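Local coordinates for salt-tolerant glutaminase (Micrococcus luteus, PDB 3AGD), which probably catalyses the hydrolysis of L-glutamine to L-glutamate and ammonium, as a salt-tolerant member of the glutaminase family, at residues A[39-44]-A[292-297]; A[43-46]-A[50-53]. All coordinates share one frame; numbering follows the deposited sequence.

Contact 1: A[39-44]-A[292-297]; sequences FGIALA and VLACRR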
ATOM      1  N   PHE A  39      21.687  20.680   0.499  1.00 27.33           N
ATOM      2  CA  PHE A  39      20.731  19.737   1.071  1.00 26.92           C
ATOM      3  C   PHE A  39      19.320  20.324   1.058  1.00 27.24           C
ATOM      4  O   PHE A  39      19.025  21.277   1.779  1.00 28.57           O
ATOM      5  CB  PHE A  39      21.164  19.410   2.507  1.00 24.80           C
ATOM      6  CG  PHE A  39      20.381  18.298   3.162  1.00 24.53           C
ATOM      7  CD1 PHE A  39      19.584  17.437   2.415  1.00 24.07           C
ATOM      8  CD2 PHE A  39      20.476  18.092   4.536  1.00 24.01           C
ATOM      9  CE1 PHE A  39      18.895  16.391   3.024  1.00 20.76           C
ATOM     10  CE2 PHE A  39      19.790  17.045   5.156  1.00 24.95           C
ATOM     11  CZ  PHE A  39      18.998  16.192   4.395  1.00 20.31           C
ATOM     12  N   GLY A  40      18.455  19.752   0.229  1.00 23.13           N
ATOM     13  CA  GLY A  40      17.090  20.234   0.137  1.00 24.57           C
ATOM     14  C   GLY A  40      16.071  19.113   0.181  1.00 25.69           C
ATOM     15  O   GLY A  40      16.384  17.959  -0.130  1.00 27.12           O
ATOM     16  N   ILE A  41      14.844  19.453   0.557  1.00 21.29           N
ATOM     17  CA  ILE A  41      13.777  18.472   0.654  1.00 21.24           C
ATOM     18  C   ILE A  41      12.424  19.126   0.378  1.00 23.93           C
ATOM     19  O   ILE A  41      12.219  20.297   0.687  1.00 24.10           O
ATOM     20  CB  ILE A  41      13.759  17.840   2.059  1.00 22.58           C
ATOM     21  CG1 ILE A  41      12.750  16.694   2.110  1.00 23.42           C
ATOM     22  CG2 ILE A  41      13.410  18.900   3.095  1.00 23.12           C
ATOM     23  CD1 ILE A  41      12.933  15.810   3.320  1.00 27.30           C
ATOM     24  N   ALA A  42      11.504  18.364  -0.203  1.00 21.00           N
ATOM     25  CA  ALA A  42      10.181  18.887  -0.514  1.00 17.93           C
ATOM     26  C   ALA A  42       9.141  17.779  -0.521  1.00 20.18           C
ATOM     27  O   ALA A  42       9.419  16.652  -0.941  1.00 22.35           O
ATOM     28  CB  ALA A  42      10.198  19.583  -1.872  1.00 13.12           C
ATOM     29  N   LEU A  43       7.944  18.108  -0.048  1.00 17.56           N
ATOM     30  CA  LEU A  43       6.845  17.158  -0.015  1.00 20.61           C
ATOM     31  C   LEU A  43       5.679  17.767  -0.773  1.00 21.14           C
ATOM     32  O   LEU A  43       5.313  18.911  -0.528  1.00 22.66           O
ATOM     33  CB  LEU A  43       6.407  16.877   1.425  1.00 24.92           C
ATOM     34  CG  LEU A  43       7.423  16.334   2.434  1.00 27.47           C
ATOM     35  CD1 LEU A  43       6.710  16.062   3.753  1.00 24.60           C
ATOM     36  CD2 LEU A  43       8.066  15.065   1.911  1.00 27.46           C
ATOM     37  N   ALA A  44       5.113  17.005  -1.705  1.00 19.19           N
ATOM     38  CA  ALA A  44       3.968  17.457  -2.486  1.00 17.84           C
ATOM     39  C   ALA A  44       2.813  16.554  -2.095  1.00 18.21           C
ATOM     40  O   ALA A  44       2.889  15.339  -2.256  1.00 20.40           O
ATOM     41  CB  ALA A  44       4.254  17.336  -3.970  1.00 18.30           C
ATOM     42  N   VAL A 292      18.680   9.459   1.331  1.00 23.28           N
ATOM     43  CA  VAL A 292      18.114   8.196   1.775  1.00 22.54           C
ATOM     44  C   VAL A 292      17.787   8.296   3.267  1.00 22.77           C
ATOM     45  O   VAL A 292      16.712   7.890   3.710  1.00 22.95           O
ATOM     46  CB  VAL A 292      19.112   7.035   1.521  1.00 22.32           C
ATOM     47  CG1 VAL A 292      18.794   5.853   2.415  1.00 19.44           C
ATOM     48  CG2 VAL A 292      19.042   6.611   0.060  1.00 19.78           C
ATOM     49  N   LEU A 293      18.715   8.855   4.034  1.00 21.31           N
ATOM     50  CA  LEU A 293      18.519   9.001   5.469  1.00 22.11           C
ATOM     51  C   LEU A 293      17.286   9.848   5.772  1.00 21.54           C
ATOM     52  O   LEU A 293      16.571   9.592   6.740  1.00 20.42           O
ATOM     53  CB  LEU A 293      19.760   9.628   6.105  1.00 23.64           C
ATOM     54  CG  LEU A 293      19.751   9.754   7.629  1.00 29.95           C
ATOM     55  CD1 LEU A 293      19.478   8.396   8.269  1.00 30.11           C
ATOM     56  CD2 LEU A 293      21.093  10.309   8.093  1.00 31.55           C
ATOM     57  N   ALA A 294      17.039  10.854   4.938  1.00 19.24           N
ATOM     58  CA  ALA A 294      15.878  11.719   5.114  1.00 18.87           C
ATOM     59  C   ALA A 294      14.589  10.925   4.888  1.00 17.93           C
ATOM     60  O   ALA A 294      13.591  11.149   5.571  1.00 17.90           O
ATOM     61  CB  ALA A 294      15.950  12.903   4.145  1.00 19.23           C
ATOM     62  N   CYS A 295      14.607   9.999   3.931  1.00 15.74           N
ATOM     63  CA  CYS A 295      13.424   9.184   3.663  1.00 16.24           C
ATOM     64  C   CYS A 295      13.132   8.249   4.844  1.00 17.40           C
ATOM     65  O   CYS A 295      11.968   8.015   5.184  1.00 18.31           O
ATOM     66  CB  CYS A 295      13.609   8.375   2.375  1.00 17.51           C
ATOM     67  SG  CYS A 295      13.536   9.377   0.858  1.00 21.06           S
ATOM     68  N   ARG A 296      14.184   7.723   5.470  1.00 16.74           N
ATOM     69  CA  ARG A 296      14.016   6.842   6.625  1.00 18.97           C
ATOM     70  C   ARG A 296      13.392   7.636   7.772  1.00 20.29           C
ATOM     71  O   ARG A 296      12.514   7.138   8.473  1.00 19.72           O
ATOM     72  CB  ARG A 296      15.366   6.265   7.071  1.00 19.99           C
ATOM     73  CG  ARG A 296      16.005   5.296   6.073  1.00 20.26           C
ATOM     74  CD  ARG A 296      17.314   4.744   6.621  1.00 24.20           C
ATOM     75  NE  ARG A 296      18.071   3.964   5.642  1.00 26.98           N
ATOM     76  CZ  ARG A 296      17.772   2.725   5.256  1.00 22.66           C
ATOM     77  NH1 ARG A 296      16.719   2.094   5.757  1.00 18.49           N
ATOM     78  NH2 ARG A 296      18.545   2.112   4.370  1.00 21.75           N
ATOM     79  N   ARG A 297      13.841   8.877   7.954  1.00 18.48           N
ATOM     80  CA  ARG A 297      13.306   9.727   9.012  1.00 20.05           C
ATOM     81  C   ARG A 297      11.863  10.151   8.727  1.00 23.00           C
ATOM     82  O   ARG A 297      11.049  10.234   9.644  1.00 24.72           O
ATOM     83  CB  ARG A 297      14.190  10.967   9.204  1.00 17.48           C
ATOM     84  CG  ARG A 297      15.445  10.720  10.036  1.00 19.33           C
ATOM     85  CD  ARG A 297      15.093  10.446  11.502  1.00 26.34           C
ATOM     86  NE  ARG A 297      14.609  11.637  12.208  1.00 28.58           N
ATOM     87  CZ  ARG A 297      15.397  12.575  12.730  1.00 29.85           C
ATOM     88  NH1 ARG A 297      16.716  12.470  12.634  1.00 28.05           N
ATOM     89  NH2 ARG A 297      14.867  13.626  13.346  1.00 30.04           N
TER

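Contact 2: A[43-46]-A[50-53]; sequences LATP and LHCA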
ATOM      1  N   LEU A  43       7.944  18.108  -0.048  1.00 17.56           N
ATOM      2  CA  LEU A  43       6.845  17.158  -0.015  1.00 20.61           C
ATOM      3  C   LEU A  43       5.679  17.767  -0.773  1.00 21.14           C
ATOM      4  O   LEU A  43       5.313  18.911  -0.528  1.00 22.66           O
ATOM      5  CB  LEU A  43       6.407  16.877   1.425  1.00 24.92           C
ATOM      6  CG  LEU A  43       7.423  16.334   2.434  1.00 27.47           C
ATOM      7  CD1 LEU A  43       6.710  16.062   3.753  1.00 24.60           C
ATOM      8  CD2 LEU A  43       8.066  15.065   1.911  1.00 27.46           C
ATOM      9  N   ALA A  44       5.113  17.005  -1.705  1.00 19.19           N
ATOM     10  CA  ALA A  44       3.968  17.457  -2.486  1.00 17.84           C
ATOM     11  C   ALA A  44       2.813  16.554  -2.095  1.00 18.21           C
ATOM     12  O   ALA A  44       2.889  15.339  -2.256  1.00 20.40           O
ATOM     13  CB  ALA A  44       4.254  17.336  -3.970  1.00 18.30           C
ATOM     14  N   THR A  45       1.750  17.158  -1.576  1.00 19.53           N
ATOM     15  CA  THR A  45       0.575  16.426  -1.122  1.00 20.18           C
ATOM     16  C   THR A  45      -0.540  16.377  -2.161  1.00 23.21           C
ATOM     17  O   THR A  45      -0.523  17.120  -3.144  1.00 22.52           O
ATOM     18  CB  THR A  45       0.002  17.075   0.141  1.00 22.36           C
ATOM     19  OG1 THR A  45      -0.359  18.431  -0.151  1.00 19.57           O
ATOM     20  CG2 THR A  45       1.027  17.064   1.259  1.00 22.95           C
ATOM     21  N   PRO A  46      -1.527  15.492  -1.958  1.00 24.01           N
ATOM     22  CA  PRO A  46      -2.635  15.394  -2.912  1.00 27.85           C
ATOM     23  C   PRO A  46      -3.488  16.662  -2.834  1.00 34.86           C
ATOM     24  O   PRO A  46      -4.096  17.078  -3.816  1.00 36.08           O
ATOM     25  CB  PRO A  46      -3.398  14.159  -2.436  1.00 24.80           C
ATOM     26  CG  PRO A  46      -2.340  13.342  -1.752  1.00 27.70           C
ATOM     27  CD  PRO A  46      -1.580  14.389  -0.985  1.00 24.94           C
ATOM     28  N   LEU A  50       2.853  22.172  -1.159  1.00 28.49           N
ATOM     29  CA  LEU A  50       4.255  21.883  -1.388  1.00 28.37           C
ATOM     30  C   LEU A  50       5.052  22.400  -0.193  1.00 28.38           C
ATOM     31  O   LEU A  50       5.386  23.582  -0.116  1.00 30.97           O
ATOM     32  CB  LEU A  50       4.708  22.570  -2.678  1.00 29.15           C
ATOM     33  CG  LEU A  50       6.104  22.271  -3.218  1.00 33.87           C
ATOM     34  CD1 LEU A  50       6.261  20.778  -3.471  1.00 33.84           C
ATOM     35  CD2 LEU A  50       6.316  23.055  -4.507  1.00 35.92           C
ATOM     36  N   HIS A  51       5.334  21.510   0.753  1.00 25.21           N
ATOM     37  CA  HIS A  51       6.091  21.877   1.942  1.00 24.13           C
ATOM     38  C   HIS A  51       7.560  21.565   1.679  1.00 25.50           C
ATOM     39  O   HIS A  51       7.900  20.431   1.341  1.00 23.74           O
ATOM     40  CB  HIS A  51       5.600  21.072   3.153  1.00 23.44           C
ATOM     41  CG  HIS A  51       4.111  21.078   3.325  1.00 26.25           C
ATOM     42  ND1 HIS A  51       3.374  22.240   3.409  1.00 26.77           N
ATOM     43  CD2 HIS A  51       3.221  20.061   3.435  1.00 29.37           C
ATOM     44  CE1 HIS A  51       2.096  21.940   3.563  1.00 27.03           C
ATOM     45  NE2 HIS A  51       1.976  20.625   3.583  1.00 27.12           N
ATOM     46  N   CYS A  52       8.432  22.558   1.831  1.00 26.01           N
ATOM     47  CA  CYS A  52       9.852  22.331   1.590  1.00 27.62           C
ATOM     48  C   CYS A  52      10.768  23.071   2.542  1.00 24.62           C
ATOM     49  O   CYS A  52      10.326  23.898   3.333  1.00 26.62           O
ATOM     50  CB  CYS A  52      10.230  22.719   0.160  1.00 34.50           C
ATOM     51  SG  CYS A  52       8.872  23.261  -0.867  1.00 41.17           S
ATOM     52  N   ALA A  53      12.057  22.764   2.440  1.00 23.22           N
ATOM     53  CA  ALA A  53      13.084  23.380   3.270  1.00 23.05           C
ATOM     54  C   ALA A  53      14.451  23.134   2.641  1.00 24.44           C
ATOM     55  O   ALA A  53      14.616  22.207   1.843  1.00 22.32           O
ATOM     56  CB  ALA A  53      13.044  22.794   4.676  1.00 19.80           C
TER

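Contact 1: A[39-44]-A[292-297]
Where F39, I41 and A294 meet, the nearest CA atoms of segments 39-44 and 292-297 are I41 CA and A294 CA, 8.4 Å apart, and side chains alone bridge the gap. Within 292-297, A294 does all the touching: its methyl points at the strand and is approached by two larger side chains. One is I41, whose extended arm ends with CD1 4.3 Å from A294 CB. CG1 lies opposite the backbone N (chi1 -173°) and CD1 carries on in nearly the same zigzag (chi2 165°), which gives the side chain its full reach toward the helix. The other is F39, just before the strand, with ring atom CZ 4.5 Å from A294 CB; the methyl sits at the ring's edge, near its plane. Both are loose apolar contacts, and only 83 Å² is buried between the segments. This is a helix lying on one face of the antiparallel sheet of the glutaminase domain, whose family belongs to the beta-lactamase clan. Helix 4-16 shares that face: L9 and V13 touch I41, while V13 and L16 touch F39. V277 of the adjoining strand 273-278 packs against both F39 and A294. A42 and A44 turn instead to helix 201-212.

Contact 2: A[43-46]-A[50-53]
Two backbone hydrogen bonds join L43 and H51, each residue giving its N-H to the other's carbonyl. L43 N to H51 O is the shorter and straighter, 2.7 Å with 160° at the hydrogen. H51 N to L43 O measures 2.9 Å and is more bent, at 141°. L43 O also receives a CA-H...O contact from L50, with L50 CA 3.3 Å away. This is an antiparallel beta hairpin of strands 40-44 and 50-54, in which L43 and H51 form a hydrogen-bonded pair and the next pair, A44 and L50, a non-hydrogen-bonded one. Apolar contact follows the alternation of the strands. A44 and L50 share a face, and L50 turns CG to the side opposite its backbone N (chi1 -173°), bringing CD1 within 4.0 Å of A44 CB; helix 201-212 packs there through A205 and A209 on A44 and K202 on L50. On the other face, with L43 and H51, helix 4-16 packs L9 against L43, and I5 and P6 against H51. T45 approaches the imidazole obliquely, its CG2 4.3 Å from H51 CD2. The polar ends look elsewhere: T45 OG1 is hydrogen-bonded to T47 OG1 and R49 N within the turn, whereas H51 NE2 bonds to OE2 of E341 of the second subunit, so the hairpin takes part in the interface with that subunit.

In the fold
From the N terminus, helix 4-16 precedes both contacts and packs on side chains of strand 40-44. The chain then runs along that strand and turns back at once into strand 50-54, so contact 2 closes a tight hairpin with three residues between its segments. Contact 1 starts from the same strand but waits 247 residues for its partner, after the chain has passed through the helical part and strands 257-259, 264-269 and 273-278 have completed the sheet. The short loop of contact 2 therefore nests wholly inside the long one, the two sharing L43 and A44. Together they tie strand 40-44 to its sheet-edge neighbour and to late helix 289-301.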